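Local coordinates for protein ARF-like GTPase (Chlamydomonas reinhardtii, PDB 4M9Q) that is an ARF-like small GTPase of the P-loop NTPase fold, Arl13B, modelled with phosphoaminophosphonic acid-guanylate ester and a magnesium ion, at residues A8-D13 with G63-Y68; A95-L98 with F102-D105. All coordinates share one frame; numbering follows the deposited sequence. Where two conformers were deposited one is given.

Contact 1: A8-D13 with G63-Y68; sequences ALLGLD and GVWKKY. With GNP (phosphoaminophosphonic acid-guanylate ester), chain D.
Leu10 lies over one face of the Trp65 indole, where strand 3-10 gives way to what is probably the phosphate-binding P-loop. This is the P-loop NTPase fold of the ARF family. Residues 8-13 lead out of strand 3-10, with Gly11 probably opening the Walker A sequence. Residues 63-68 are a helix-like turn between strands 48-55 and 74-80.

Both leucine branches and the backbone of Gly11 meet the indole. Leu10 CD2 is 3.6 Å from the centroid of the five-membered ring and only 7° off its normal, a CH-pi contact. CD1, the other branch, reaches the six-membered part and comes to 3.9 Å from Trp65 CE3. The two side chains run past each other in opposite directions. On Trp65, CG is anti to the carbonyl carbon (chi1 -66°), and this sends the long indole toward the strand end. The far end of its benzo ring also meets backbone, at Gly11. Gly11 O sits near the ring plane at the edge, 3.4 Å from Trp65 CZ2. Gly11 N lies instead above the face that carries Leu10 CD2, 3.5 Å from Trp65 CH2.

The polar atoms have partners outside the pair. Trp65 NE1 is hydrogen-bonded to Gly56 O, which helps fix the rotation of the ring. Gly11 O accepts a hydrogen bond from Lys17 NZ, and Lys17 NZ also binds the ligand. The carbonyl at the indole edge is thus one step from the nucleotide site. Thr93 of helix 87-99 also packs on Trp65.

Leu12 and Asp13 line the ligand pocket. Asp13 OD2 forms a salt bridge with Arg86 NH2, while Asp13 CA lies 3.6 Å from O2G of phosphoaminophosphonic acid-guanylate ester.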
loop_
_atom_site.group_PDB
_atom_site.type_symbol
_atom_site.label_atom_id
_atom_site.label_comp_id
_atom_site.label_asym_id
_atom_site.label_seq_id
_atom_site.Cartn_x
_atom_site.Cartn_y
_atom_site.Cartn_z
ATOM N N ALA A 8 4.275 1.629 2.541
ATOM C CA ALA A 8 4.654 0.820 1.344
ATOM C C ALA A 8 3.433 0.625 0.542
ATOM O O ALA A 8 2.398 0.274 1.062
ATOM C CB ALA A 8 5.212 -0.540 1.740
ATOM N N LEU A 9 3.548 0.822 -0.760
ATOM C CA LEU A 9 2.408 0.666 -1.708
ATOM C C LEU A 9 2.618 -0.682 -2.366
ATOM O O LEU A 9 3.557 -0.856 -3.135
ATOM C CB LEU A 9 2.476 1.808 -2.712
ATOM C CG LEU A 9 1.370 2.291 -3.641
ATOM C CD1 LEU A 9 -0.014 2.186 -3.027
ATOM C CD2 LEU A 9 1.679 3.710 -4.114
ATOM N N LEU A 10 1.799 -1.655 -2.006
ATOM C CA LEU A 10 2.006 -3.016 -2.416
ATOM C C LEU A 10 0.777 -3.506 -3.167
ATOM O O LEU A 10 -0.234 -2.810 -3.245
ATOM C CB LEU A 10 2.220 -3.885 -1.175
ATOM C CG LEU A 10 3.372 -3.521 -0.220
ATOM C CD1 LEU A 10 3.369 -4.532 0.905
ATOM C CD2 LEU A 10 4.685 -3.487 -0.953
ATOM N N GLY A 11 0.887 -4.710 -3.726
ATOM C CA GLY A 11 -0.166 -5.295 -4.566
ATOM C C GLY A 11 0.449 -5.932 -5.796
ATOM O O GLY A 11 1.567 -5.634 -6.130
ATOM N N LEU A 12 -0.305 -6.779 -6.489
ATOM C CA LEU A 12 0.245 -7.558 -7.596
ATOM C C LEU A 12 0.590 -6.623 -8.747
ATOM O O LEU A 12 0.082 -5.489 -8.842
ATOM C CB LEU A 12 -0.770 -8.586 -8.106
ATOM C CG LEU A 12 -1.284 -9.674 -7.169
ATOM C CD1 LEU A 12 -2.254 -10.587 -7.915
ATOM C CD2 LEU A 12 -0.152 -10.478 -6.517
ATOM N N ASP A 13 1.431 -7.118 -9.643
ATOM C CA ASP A 13 1.693 -6.399 -10.859
ATOM C C ASP A 13 0.356 -6.134 -11.556
ATOM O O ASP A 13 -0.569 -6.922 -11.487
ATOM C CB ASP A 13 2.637 -7.180 -11.758
ATOM C CG ASP A 13 2.072 -8.504 -12.177
ATOM O OD1 ASP A 13 2.030 -9.413 -11.316
ATOM O OD2 ASP A 13 1.664 -8.646 -13.358
ATOM N N GLY A 63 9.708 -10.497 -3.676
ATOM C CA GLY A 63 10.511 -10.834 -2.510
ATOM C C GLY A 63 11.148 -9.639 -1.819
ATOM O O GLY A 63 11.524 -9.700 -0.651
ATOM N N VAL A 64 11.281 -8.545 -2.552
ATOM C CA VAL A 64 11.814 -7.315 -2.022
ATOM C C VAL A 64 10.896 -6.707 -0.980
ATOM O O VAL A 64 11.366 -6.009 -0.080
ATOM C CB VAL A 64 11.983 -6.311 -3.170
ATOM C CG1 VAL A 64 12.212 -4.890 -2.651
ATOM C CG2 VAL A 64 13.097 -6.792 -4.102
ATOM N N TRP A 65 9.590 -6.959 -1.076
ATOM C CA TRP A 65 8.658 -6.324 -0.148
ATOM C C TRP A 65 9.080 -6.491 1.268
ATOM O O TRP A 65 9.113 -5.510 2.015
ATOM C CB TRP A 65 7.282 -6.882 -0.262
ATOM C CG TRP A 65 6.608 -6.609 -1.552
ATOM C CD1 TRP A 65 7.113 -5.956 -2.662
ATOM C CD2 TRP A 65 5.288 -7.030 -1.929
ATOM N NE1 TRP A 65 6.193 -5.941 -3.669
ATOM C CE2 TRP A 65 5.075 -6.554 -3.293
ATOM C CE3 TRP A 65 4.273 -7.675 -1.279
ATOM C CZ2 TRP A 65 3.920 -6.785 -3.975
ATOM C CZ3 TRP A 65 3.079 -7.907 -1.972
ATOM C CH2 TRP A 65 2.916 -7.487 -3.296
ATOM N N LYS A 66 9.467 -7.711 1.667
ATOM C CA LYS A 66 9.766 -7.926 3.076
ATOM C C LYS A 66 10.913 -7.089 3.590
ATOM O O LYS A 66 11.039 -6.881 4.791
ATOM C CB LYS A 66 9.899 -9.404 3.484
ATOM C CG LYS A 66 10.312 -10.423 2.440
ATOM C CD LYS A 66 11.808 -10.553 2.338
ATOM C CE LYS A 66 12.262 -11.999 2.312
ATOM N NZ LYS A 66 13.750 -11.975 2.120
ATOM N N LYS A 67 11.731 -6.564 2.693
ATOM C CA LYS A 67 12.883 -5.755 3.120
ATOM C C LYS A 67 12.452 -4.372 3.599
ATOM O O LYS A 67 13.250 -3.666 4.208
ATOM C CB LYS A 67 13.927 -5.649 2.004
ATOM C CG LYS A 67 14.249 -7.002 1.421
ATOM C CD LYS A 67 15.691 -7.070 0.986
ATOM C CE LYS A 67 16.157 -8.506 0.778
ATOM N NZ LYS A 67 17.551 -8.588 1.264
ATOM N N TYR A 68 11.188 -4.025 3.362
ATOM C CA TYR A 68 10.642 -2.742 3.751
ATOM C C TYR A 68 9.711 -2.810 4.943
ATOM O O TYR A 68 9.301 -1.743 5.464
ATOM C CB TYR A 68 9.850 -2.134 2.589
ATOM C CG TYR A 68 10.707 -1.605 1.487
ATOM C CD1 TYR A 68 10.978 -0.242 1.396
ATOM C CD2 TYR A 68 11.271 -2.460 0.545
ATOM C CE1 TYR A 68 11.775 0.262 0.390
ATOM C CE2 TYR A 68 12.087 -1.969 -0.464
ATOM C CZ TYR A 68 12.324 -0.603 -0.538
ATOM O OH TYR A 68 13.102 -0.079 -1.539
HETATM P PG GNP D . 3.823 -3.069 -11.350
HETATM O O1G GNP D . 4.697 -1.707 -11.409
HETATM O O2G GNP D . 3.564 -3.520 -9.871
HETATM O O3G GNP D . 4.527 -4.093 -12.259
HETATM N N3B GNP D . 2.269 -2.669 -11.912
HETATM P PB GNP D . 1.484 -1.358 -11.191
HETATM O O1B GNP D . 2.501 -0.176 -10.770
HETATM O O2B GNP D . 0.711 -1.918 -10.029
HETATM O O3A GNP D . 0.479 -0.939 -12.347
HETATM P PA GNP D . 0.387 0.453 -13.111
HETATM O O1A GNP D . 1.614 0.416 -13.936
HETATM O O2A GNP D . 0.125 1.508 -12.095
HETATM O "O5'" GNP D . -0.934 0.162 -13.960
HETATM C "C5'" GNP D . -1.033 -1.066 -14.720
HETATM C "C4'" GNP D . -1.962 -0.870 -15.947
HETATM O "O4'" GNP D . -3.265 -0.572 -15.424
HETATM C "C3'" GNP D . -1.642 0.362 -16.781
HETATM O "O3'" GNP D . -2.171 0.284 -18.104
HETATM C "C2'" GNP D . -2.457 1.441 -16.154
HETATM O "O2'" GNP D . -2.779 2.506 -16.999
HETATM C "C1'" GNP D . -3.721 0.695 -15.863
HETATM N N9 GNP D . -4.595 1.283 -14.845
HETATM C C8 GNP D . -4.198 1.697 -13.643
HETATM N N7 GNP D . -5.245 2.121 -12.921
HETATM C C5 GNP D . -6.336 1.997 -13.683
HETATM C C6 GNP D . -7.762 2.310 -13.486
HETATM O O6 GNP D . -8.184 2.808 -12.426
HETATM N N1 GNP D . -8.581 2.024 -14.475
HETATM C C2 GNP D . -8.157 1.472 -15.655
HETATM N N2 GNP D . -9.087 1.249 -16.587
HETATM N N3 GNP D . -6.862 1.156 -15.919
HETATM C C4 GNP D . -5.914 1.438 -14.963
#

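Contact 2: A95-L98 with F102-D105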
loop_
_atom_site.group_PDB
_atom_site.type_symbol
_atom_site.label_atom_id
_atom_site.label_comp_id
_atom_site.label_asym_id
_atom_site.label_seq_id
_atom_site.Cartn_x
_atom_site.Cartn_y
_atom_site.Cartn_z
ATOM N N ALA A 95 -1.454 -12.414 2.383
ATOM C CA ALA A 95 -1.222 -13.309 3.519
ATOM C C ALA A 95 0.279 -13.301 3.921
ATOM O O ALA A 95 0.616 -13.104 5.080
ATOM C CB ALA A 95 -1.700 -14.729 3.202
ATOM N N GLU A 96 1.159 -13.503 2.944
ATOM C CA GLU A 96 2.579 -13.474 3.181
ATOM C C GLU A 96 3.034 -12.189 3.896
ATOM O O GLU A 96 3.872 -12.236 4.809
ATOM C CB GLU A 96 3.341 -13.596 1.866
ATOM C CG GLU A 96 3.843 -14.999 1.534
ATOM C CD GLU A 96 5.328 -15.007 1.180
ATOM O OE1 GLU A 96 5.825 -13.992 0.596
ATOM O OE2 GLU A 96 5.998 -16.036 1.503
ATOM N N VAL A 97 2.502 -11.049 3.467
ATOM C CA VAL A 97 2.842 -9.793 4.076
ATOM C C VAL A 97 2.356 -9.801 5.514
ATOM O O VAL A 97 3.089 -9.492 6.436
ATOM C CB VAL A 97 2.200 -8.608 3.310
ATOM C CG1 VAL A 97 2.291 -7.336 4.129
ATOM C CG2 VAL A 97 2.866 -8.423 1.949
ATOM N N LEU A 98 1.113 -10.192 5.719
ATOM C CA LEU A 98 0.546 -10.183 7.062
ATOM C C LEU A 98 1.234 -11.148 8.049
ATOM O O LEU A 98 1.309 -10.837 9.237
ATOM C CB LEU A 98 -0.963 -10.484 7.008
ATOM C CG LEU A 98 -1.872 -9.499 6.255
ATOM C CD1 LEU A 98 -3.284 -10.077 6.316
ATOM C CD2 LEU A 98 -1.799 -8.073 6.771
ATOM N N PHE A 102 7.060 -8.091 11.152
ATOM C CA PHE A 102 7.065 -6.643 11.287
ATOM C C PHE A 102 5.705 -6.015 10.934
ATOM O O PHE A 102 5.563 -4.781 10.972
ATOM C CB PHE A 102 8.169 -6.040 10.401
ATOM C CG PHE A 102 9.565 -6.532 10.725
ATOM C CD1 PHE A 102 10.326 -7.206 9.762
ATOM C CD2 PHE A 102 10.114 -6.317 11.968
ATOM C CE1 PHE A 102 11.603 -7.657 10.043
ATOM C CE2 PHE A 102 11.395 -6.774 12.270
ATOM C CZ PHE A 102 12.141 -7.440 11.305
ATOM N N MET A 103 4.718 -6.844 10.576
ATOM C CA MET A 103 3.429 -6.333 10.153
ATOM C C MET A 103 2.423 -6.266 11.273
ATOM O O MET A 103 1.405 -5.616 11.144
ATOM C CB MET A 103 2.857 -7.142 8.998
ATOM C CG MET A 103 3.070 -6.559 7.597
ATOM S SD MET A 103 2.661 -4.809 7.395
ATOM C CE MET A 103 4.227 -4.288 8.015
ATOM N N ARG A 104 2.703 -6.892 12.391
ATOM C CA ARG A 104 1.676 -7.030 13.415
ATOM C C ARG A 104 1.150 -5.645 13.847
ATOM O O ARG A 104 1.890 -4.701 13.914
ATOM C CB ARG A 104 2.207 -7.955 14.538
ATOM C CG ARG A 104 1.780 -7.685 15.971
ATOM C CD ARG A 104 2.754 -6.723 16.644
ATOM N NE ARG A 104 3.032 -7.054 18.039
ATOM C CZ ARG A 104 3.856 -6.366 18.828
ATOM N NH1 ARG A 104 4.503 -5.308 18.374
ATOM N NH2 ARG A 104 4.037 -6.755 20.093
ATOM N N ASP A 105 -0.161 -5.511 14.010
ATOM C CA ASP A 105 -0.824 -4.216 14.364
ATOM C C ASP A 105 -0.724 -3.023 13.393
ATOM O O ASP A 105 -1.214 -1.957 13.706
ATOM C CB ASP A 105 -0.379 -3.740 15.774
ATOM C CG ASP A 105 -0.826 -4.707 16.907
ATOM O OD1 ASP A 105 -1.924 -5.338 16.809
ATOM O OD2 ASP A 105 -0.075 -4.820 17.903
#
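Val97 and Met103 meet where helix 87-99 ends and the chain turns toward strand 108-113. This is a local helix-to-loop contact in the P-loop NTPase fold.

The apolar part is a meeting of two side chains. Val97 CG1 is 3.6 Å from Met103 CG, and the same methyl lies 4.1 Å from Met103 SD. The side chains cross at a slant. Val97 CG1 stands anti to the backbone N (chi1 167°), which places it beside the carbonyl carbon, on the side where the methionine comes in. The methionine chain is bent at both chi2 and chi3. Its CB leaves the backbone toward the helix, then the chain turns off from the helix beyond CG. Both side chains also touch Ile75 of strand 74-80, so they pack against the central sheet as well as on each other.

The second kind of contact is carbon against backbone oxygen. Val97 O is near Met103 CG at 3.2 Å and near Met103 CB at 3.5 Å. Leu98 O adds a longer approach of 4.0 Å to Met103 CB. The methionine thus lies by the carbonyls of the last helical turn.

Polar bonds hold the loop from outside the pair. Phe102 N is hydrogen-bonded to Asn100 OD1, and Met103 O accepts a bond from Asn137 ND2. These anchor the backbone at Phe102 N and at Met103 O.

The directional bonds are made by backbone atoms of Phe102 and Met103, not by the two side chains. The contact rests on van der Waals packing of a valine methyl against the CG and SD of methionine, with both methylenes set against carbonyl oxygens; it gives close fit and little directionality.

From the N terminus, strand 3-10 and the loop after it supply one side of contact 1. The chain then passes through helix 17-24 and strands 38-45 and 48-55 before 63-68 returns to that strand, closing a long loop. Contact 2 opens later, after strand 74-80, and closes a short turn at the end of helix 87-99. The two are in series, so neither nests in nor crosses the other. They meet in space through Val97: its CG2 is 3.6 Å from Trp65 CE3 and 4.1 Å from Leu10 CD1. Together they join the first strand, the 63-68 turn, helix 87-99 and the loop that follows it.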